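Local coordinates for putative TetR family transcriptional regulator (Streptomyces coelicolor A3, PDB 3BQY), which probably binds DNA through a helix-turn-helix motif and regulates transcription as a TetR-family repressor, with a helical C-terminal domain that pairs two subunits, at residues W73-R76 with A81-L84; V141-E146 with A190-G195. All coordinates share one frame; numbering follows the deposited sequence. Where two conformers were deposited one is given.

Contact 1. Residues W73-R76 with A81-L84. With PO4 (phosphate ion), chain B.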
loop_
_atom_site.group_PDB
_atom_site.type_symbol
_atom_site.label_atom_id
_atom_site.label_comp_id
_atom_site.label_asym_id
_atom_site.label_seq_id
_atom_site.Cartn_x
_atom_site.Cartn_y
_atom_site.Cartn_z
ATOM N N TRP A 73 2.980 22.076 12.920
ATOM C CA TRP A 73 3.599 20.822 12.512
ATOM C C TRP A 73 2.578 19.876 11.813
ATOM O O TRP A 73 2.953 19.117 10.900
ATOM C CB TRP A 73 4.243 20.118 13.729
ATOM C CG TRP A 73 3.236 19.709 14.768
ATOM C CD1 TRP A 73 2.825 20.435 15.865
ATOM C CD2 TRP A 73 2.484 18.488 14.785
ATOM N NE1 TRP A 73 1.870 19.714 16.582
ATOM C CE2 TRP A 73 1.639 18.527 15.928
ATOM C CE3 TRP A 73 2.447 17.345 13.939
ATOM C CZ2 TRP A 73 0.755 17.485 16.245
ATOM C CZ3 TRP A 73 1.562 16.310 14.260
ATOM C CH2 TRP A 73 0.716 16.399 15.401
ATOM N N SER A 74 1.320 19.879 12.275
ATOM C CA SER A 74 0.325 18.957 11.705
ATOM C C SER A 74 -0.031 19.383 10.278
ATOM O O SER A 74 -0.178 18.518 9.394
ATOM C CB SER A 74 -0.938 18.815 12.583
ATOM O OG SER A 74 -1.618 20.047 12.688
ATOM N N GLU A 75 -0.160 20.691 10.045
ATOM C CA GLU A 75 -0.397 21.199 8.690
ATOM C C GLU A 75 0.790 20.918 7.773
ATOM O O GLU A 75 0.617 20.508 6.628
ATOM C CB GLU A 75 -0.711 22.705 8.677
ATOM C CG GLU A 75 -1.245 23.191 7.325
ATOM C CD GLU A 75 -2.377 22.308 6.809
ATOM O OE1 GLU A 75 -3.343 22.098 7.574
ATOM O OE2 GLU A 75 -2.274 21.774 5.673
ATOM N N ARG A 76 2.013 21.104 8.262
ATOM C CA ARG A 76 3.165 20.841 7.379
ATOM C C ARG A 76 3.311 19.337 7.075
ATOM O O ARG A 76 3.673 18.944 5.965
ATOM C CB ARG A 76 4.453 21.418 7.986
ATOM C CG ARG A 76 4.359 22.960 8.094
ATOM C CD ARG A 76 5.565 23.505 8.854
ATOM N NE ARG A 76 6.793 23.359 8.050
ATOM C CZ ARG A 76 8.006 23.069 8.535
ATOM N NH1 ARG A 76 8.195 22.795 9.821
ATOM N NH2 ARG A 76 9.042 23.012 7.703
ATOM N N ALA A 81 2.391 14.712 3.076
ATOM C CA ALA A 81 1.636 13.511 2.698
ATOM C C ALA A 81 0.778 13.784 1.475
ATOM O O ALA A 81 0.748 12.989 0.537
ATOM C CB ALA A 81 0.738 13.039 3.867
ATOM N N ARG A 82 0.083 14.917 1.464
ATOM C CA ARG A 82 -0.705 15.283 0.280
ATOM C C ARG A 82 0.129 15.412 -1.000
ATOM O O ARG A 82 -0.306 15.017 -2.087
ATOM C CB ARG A 82 -1.400 16.633 0.495
ATOM C CG ARG A 82 -2.567 16.595 1.395
ATOM C CD ARG A 82 -3.271 17.960 1.419
ATOM N NE ARG A 82 -4.046 17.981 2.636
ATOM C CZ ARG A 82 -3.895 18.828 3.626
ATOM N NH1 ARG A 82 -3.011 19.825 3.544
ATOM N NH2 ARG A 82 -4.700 18.717 4.670
ATOM N N ALA A 83 1.306 16.018 -0.879
ATOM C CA ALA A 83 2.172 16.216 -2.032
ATOM C C ALA A 83 2.685 14.883 -2.523
ATOM O O ALA A 83 2.799 14.681 -3.728
ATOM C CB ALA A 83 3.357 17.136 -1.689
ATOM N N LEU A 84 2.972 13.956 -1.609
ATOM C CA LEU A 84 3.377 12.614 -2.034
ATOM C C LEU A 84 2.237 11.929 -2.810
ATOM O O LEU A 84 2.448 11.387 -3.905
ATOM C CB LEU A 84 3.807 11.760 -0.815
ATOM C CG LEU A 84 4.103 10.264 -1.155
ATOM C CD1 LEU A 84 5.229 10.111 -2.194
ATOM C CD2 LEU A 84 4.438 9.434 0.109
HETATM P P PO4 B . 1.987 22.949 18.642
HETATM O O1 PO4 B . 0.964 21.851 18.426
HETATM O O2 PO4 B . 1.929 23.920 17.479
HETATM O O3 PO4 B . 1.663 23.644 19.956
HETATM O O4 PO4 B . 3.390 22.366 18.748
HETATM O O HOH W 1 -4.641 20.185 6.898
#
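Glu75 and Arg82 lie seven residues apart on the single helix 73-89, about two turns, and their CA atoms are 10.3 Å from each other. The contact is an i to i+7 salt bridge along one helix of the all-helical TetR-type C-terminal domain. Arg82 NH1 donates to Glu75 OE2 over 3.0 Å, and the bond is nearly straight at 167°. The oxygen is met almost along its C-O axis. It sits at the edge of the Arg82 guanidinium, in its plane, and the carboxylate is nearly coplanar with that group. The CB of Glu75 points away from Arg82. Its chain turns about the CB-CG bond (chi2 49°), which brings the carboxylate back. Arg82 bridges the rest of the span with a chain extended from CG to NE. Glu75 was modelled in two conformers; the bridge is described for one, so its occupancy is uncertain. Arg82 NH2 also donates to a water at 2.7 Å. That water sits by Glu75 OE1, but their separation is too short to be trusted. Arg82 NE forms a second salt bridge with Glu193, so one guanidinium joins carboxylates of two helices. A leucine in place of Arg82 would probably leave Glu75 and Glu193 without their cationic mate and weaken the tie to helix 188-206. At the start of the helix, Trp73 packs on helices 106-121 and 188-206. Its ring edge faces a phosphate, probably from the crystallisation liquor, which Arg207 NH2 also binds. Trp73 NE1 donates to phosphate O1 at 3.0 Å, with an N-H...O angle of 138°.

Contact 2. Residues V141-E146 with A190-G195. With PO4 (phosphate ion), chain C.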
loop_
_atom_site.group_PDB
_atom_site.type_symbol
_atom_site.label_atom_id
_atom_site.label_comp_id
_atom_site.label_asym_id
_atom_site.label_seq_id
_atom_site.Cartn_x
_atom_site.Cartn_y
_atom_site.Cartn_z
ATOM N N VAL A 141 0.908 5.552 0.569
ATOM C CA VAL A 141 1.146 4.619 -0.533
ATOM C C VAL A 141 -0.007 3.608 -0.668
ATOM O O VAL A 141 -0.515 3.391 -1.762
ATOM C CB VAL A 141 2.512 3.894 -0.376
ATOM C CG1 VAL A 141 2.642 2.714 -1.385
ATOM C CG2 VAL A 141 3.680 4.898 -0.546
ATOM N N GLY A 142 -0.420 2.989 0.446
ATOM C CA GLY A 142 -1.531 2.024 0.425
ATOM C C GLY A 142 -2.802 2.664 -0.115
ATOM O O GLY A 142 -3.497 2.089 -0.954
ATOM N N HIS A 143 -3.101 3.872 0.364
ATOM C CA HIS A 143 -4.299 4.585 -0.104
ATOM C C HIS A 143 -4.231 4.867 -1.616
ATOM O O HIS A 143 -5.211 4.661 -2.361
ATOM C CB HIS A 143 -4.457 5.942 0.611
ATOM C CG HIS A 143 -5.403 6.849 -0.101
ATOM N ND1 HIS A 143 -6.757 6.861 0.160
ATOM C CD2 HIS A 143 -5.208 7.709 -1.134
ATOM C CE1 HIS A 143 -7.352 7.718 -0.657
ATOM N NE2 HIS A 143 -6.437 8.238 -1.459
ATOM N N THR A 144 -3.080 5.359 -2.072
ATOM C CA THR A 144 -2.936 5.774 -3.475
ATOM C C THR A 144 -2.927 4.545 -4.408
ATOM O O THR A 144 -3.525 4.560 -5.493
ATOM C CB THR A 144 -1.679 6.666 -3.654
ATOM O OG1 THR A 144 -1.733 7.729 -2.676
ATOM C CG2 THR A 144 -1.691 7.320 -5.071
ATOM N N LEU A 145 -2.284 3.470 -3.972
ATOM C CA LEU A 145 -2.337 2.203 -4.716
ATOM C C LEU A 145 -3.757 1.758 -4.955
ATOM O O LEU A 145 -4.142 1.378 -6.080
ATOM C CB LEU A 145 -1.627 1.095 -3.933
ATOM C CG LEU A 145 -0.123 0.971 -4.009
ATOM C CD1 LEU A 145 0.302 0.025 -2.917
ATOM C CD2 LEU A 145 0.275 0.409 -5.383
ATOM N N GLU A 146 -4.552 1.782 -3.892
ATOM C CA GLU A 146 -5.945 1.343 -4.001
ATOM C C GLU A 146 -6.831 2.318 -4.774
ATOM O O GLU A 146 -7.711 1.897 -5.522
ATOM C CB GLU A 146 -6.515 0.982 -2.631
ATOM C CG GLU A 146 -5.647 -0.116 -1.902
ATOM C CD GLU A 146 -5.669 -1.537 -2.557
ATOM O OE1 GLU A 146 -5.836 -1.682 -3.800
ATOM O OE2 GLU A 146 -5.510 -2.526 -1.799
ATOM N N ALA A 190 -11.409 13.060 -0.103
ATOM C CA ALA A 190 -12.049 13.056 1.220
ATOM C C ALA A 190 -11.622 11.851 2.070
ATOM O O ALA A 190 -11.341 12.007 3.269
ATOM C CB ALA A 190 -13.592 13.112 1.091
ATOM N N HIS A 191 -11.548 10.662 1.462
ATOM C CA HIS A 191 -11.082 9.467 2.189
ATOM C C HIS A 191 -9.639 9.662 2.678
ATOM O O HIS A 191 -9.319 9.372 3.832
ATOM C CB HIS A 191 -11.187 8.220 1.305
ATOM C CG HIS A 191 -12.594 7.826 1.005
ATOM N ND1 HIS A 191 -12.922 6.855 0.089
ATOM C CD2 HIS A 191 -13.768 8.323 1.459
ATOM C CE1 HIS A 191 -14.233 6.730 0.027
ATOM N NE2 HIS A 191 -14.773 7.620 0.841
ATOM N N PHE A 192 -8.789 10.180 1.801
ATOM C CA PHE A 192 -7.403 10.423 2.136
ATOM C C PHE A 192 -7.272 11.410 3.299
ATOM O O PHE A 192 -6.535 11.170 4.262
ATOM C CB PHE A 192 -6.636 10.954 0.922
ATOM C CG PHE A 192 -5.193 11.250 1.224
ATOM C CD1 PHE A 192 -4.299 10.215 1.517
ATOM C CD2 PHE A 192 -4.732 12.566 1.243
ATOM C CE1 PHE A 192 -2.941 10.492 1.808
ATOM C CE2 PHE A 192 -3.395 12.847 1.533
ATOM C CZ PHE A 192 -2.501 11.827 1.811
ATOM N N GLU A 193 -7.989 12.527 3.202
ATOM C CA GLU A 193 -7.952 13.539 4.244
ATOM C C GLU A 193 -8.410 12.965 5.600
ATOM O O GLU A 193 -7.862 13.329 6.650
ATOM C CB GLU A 193 -8.793 14.762 3.842
ATOM C CG GLU A 193 -8.175 15.592 2.693
ATOM C CD GLU A 193 -6.772 16.156 3.036
ATOM O OE1 GLU A 193 -6.535 16.546 4.198
ATOM O OE2 GLU A 193 -5.919 16.211 2.130
ATOM N N PHE A 194 -9.419 12.089 5.577
ATOM C CA PHE A 194 -9.928 11.483 6.800
ATOM C C PHE A 194 -8.838 10.630 7.448
ATOM O O PHE A 194 -8.633 10.697 8.665
ATOM C CB PHE A 194 -11.171 10.637 6.504
ATOM C CG PHE A 194 -11.758 9.995 7.716
ATOM C CD1 PHE A 194 -12.641 10.706 8.543
ATOM C CD2 PHE A 194 -11.405 8.696 8.067
ATOM C CE1 PHE A 194 -13.196 10.097 9.681
ATOM C CE2 PHE A 194 -11.953 8.087 9.193
ATOM C CZ PHE A 194 -12.849 8.780 9.997
ATOM N N GLY A 195 -8.180 9.789 6.650
ATOM C CA GLY A 195 -7.127 8.908 7.184
ATOM C C GLY A 195 -5.948 9.708 7.706
ATOM O O GLY A 195 -5.392 9.400 8.758
HETATM P P PO4 C . -17.063 10.327 1.689
HETATM O O1 PO4 C . -17.169 11.578 0.848
HETATM O O2 PO4 C . -15.596 10.052 1.944
HETATM O O3 PO4 C . -17.765 10.516 3.010
HETATM O O4 PO4 C . -17.672 9.188 0.940
#
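His143 and Phe192 both carry CG anti to the backbone N, with chi1 of 163° and 179°, and these torsions bring the two side chains across each other at about a right angle. The backbones are close here, with His143 CA 7.0 Å from Phe192 CA. The main touch is a CH-pi contact. Phe192 CB lies over one face of the His143 imidazole, 3.8 Å from the ring centroid and displaced toward the rim on the NE2 and CE1 side. Further out, Phe192 CD1 comes within 3.8 Å of His143 CD2. The two rings are tilted by 49°, so they form an oblique pair. His191 adds its CB at the edge of the same imidazole, 4.3 Å from His143 CE1. The buried His143 keeps a polar link as well, a weak hydrogen bond from NE2 to Glu147. The ring of His191 leads off the other way, to a phosphate probably taken from the crystallisation liquor. His191 NE2 gives a weak hydrogen bond to phosphate O4 at 3.3 Å. The 2.6 Å between His191 CD2 and phosphate O2 is too short, so the fine placement of ring and ion, and this bond with it, is doubtful. Arg131 of the second subunit also binds this ion. Helices 126-151 and 188-206 pack together in the C-terminal domain, as the dimer-forming helices do in TetR relatives. Arg85 of helix 73-89 touches both His143 and Phe192. Helix 94-99 packs against Val141 and Leu145, and Leu145 also meets Leu145 of the second subunit.

Overall arrangement
Contact 1 lies at the surface and contact 2 in the interior, with centres about 13 Å apart. Contact 1 stays within helix 73-89. Contact 2 joins helices 126-151 and 188-206, far apart in the chain. Their chemistry follows their places: charge pairing in the first, aromatic and aliphatic packing in the second. They meet directly. The Arg82-Glu193 salt bridge links them (NE to OE2 2.6 Å), and the Phe192 ring packs against the backbone of Ala81 and Arg82. Helix 188-206 is thus part of contact 2 and also a neighbour of contact 1. Each contact has a phosphate at its margin, one bound by Trp73 and Arg207 of the same chain, the other also by Arg131 of the second subunit.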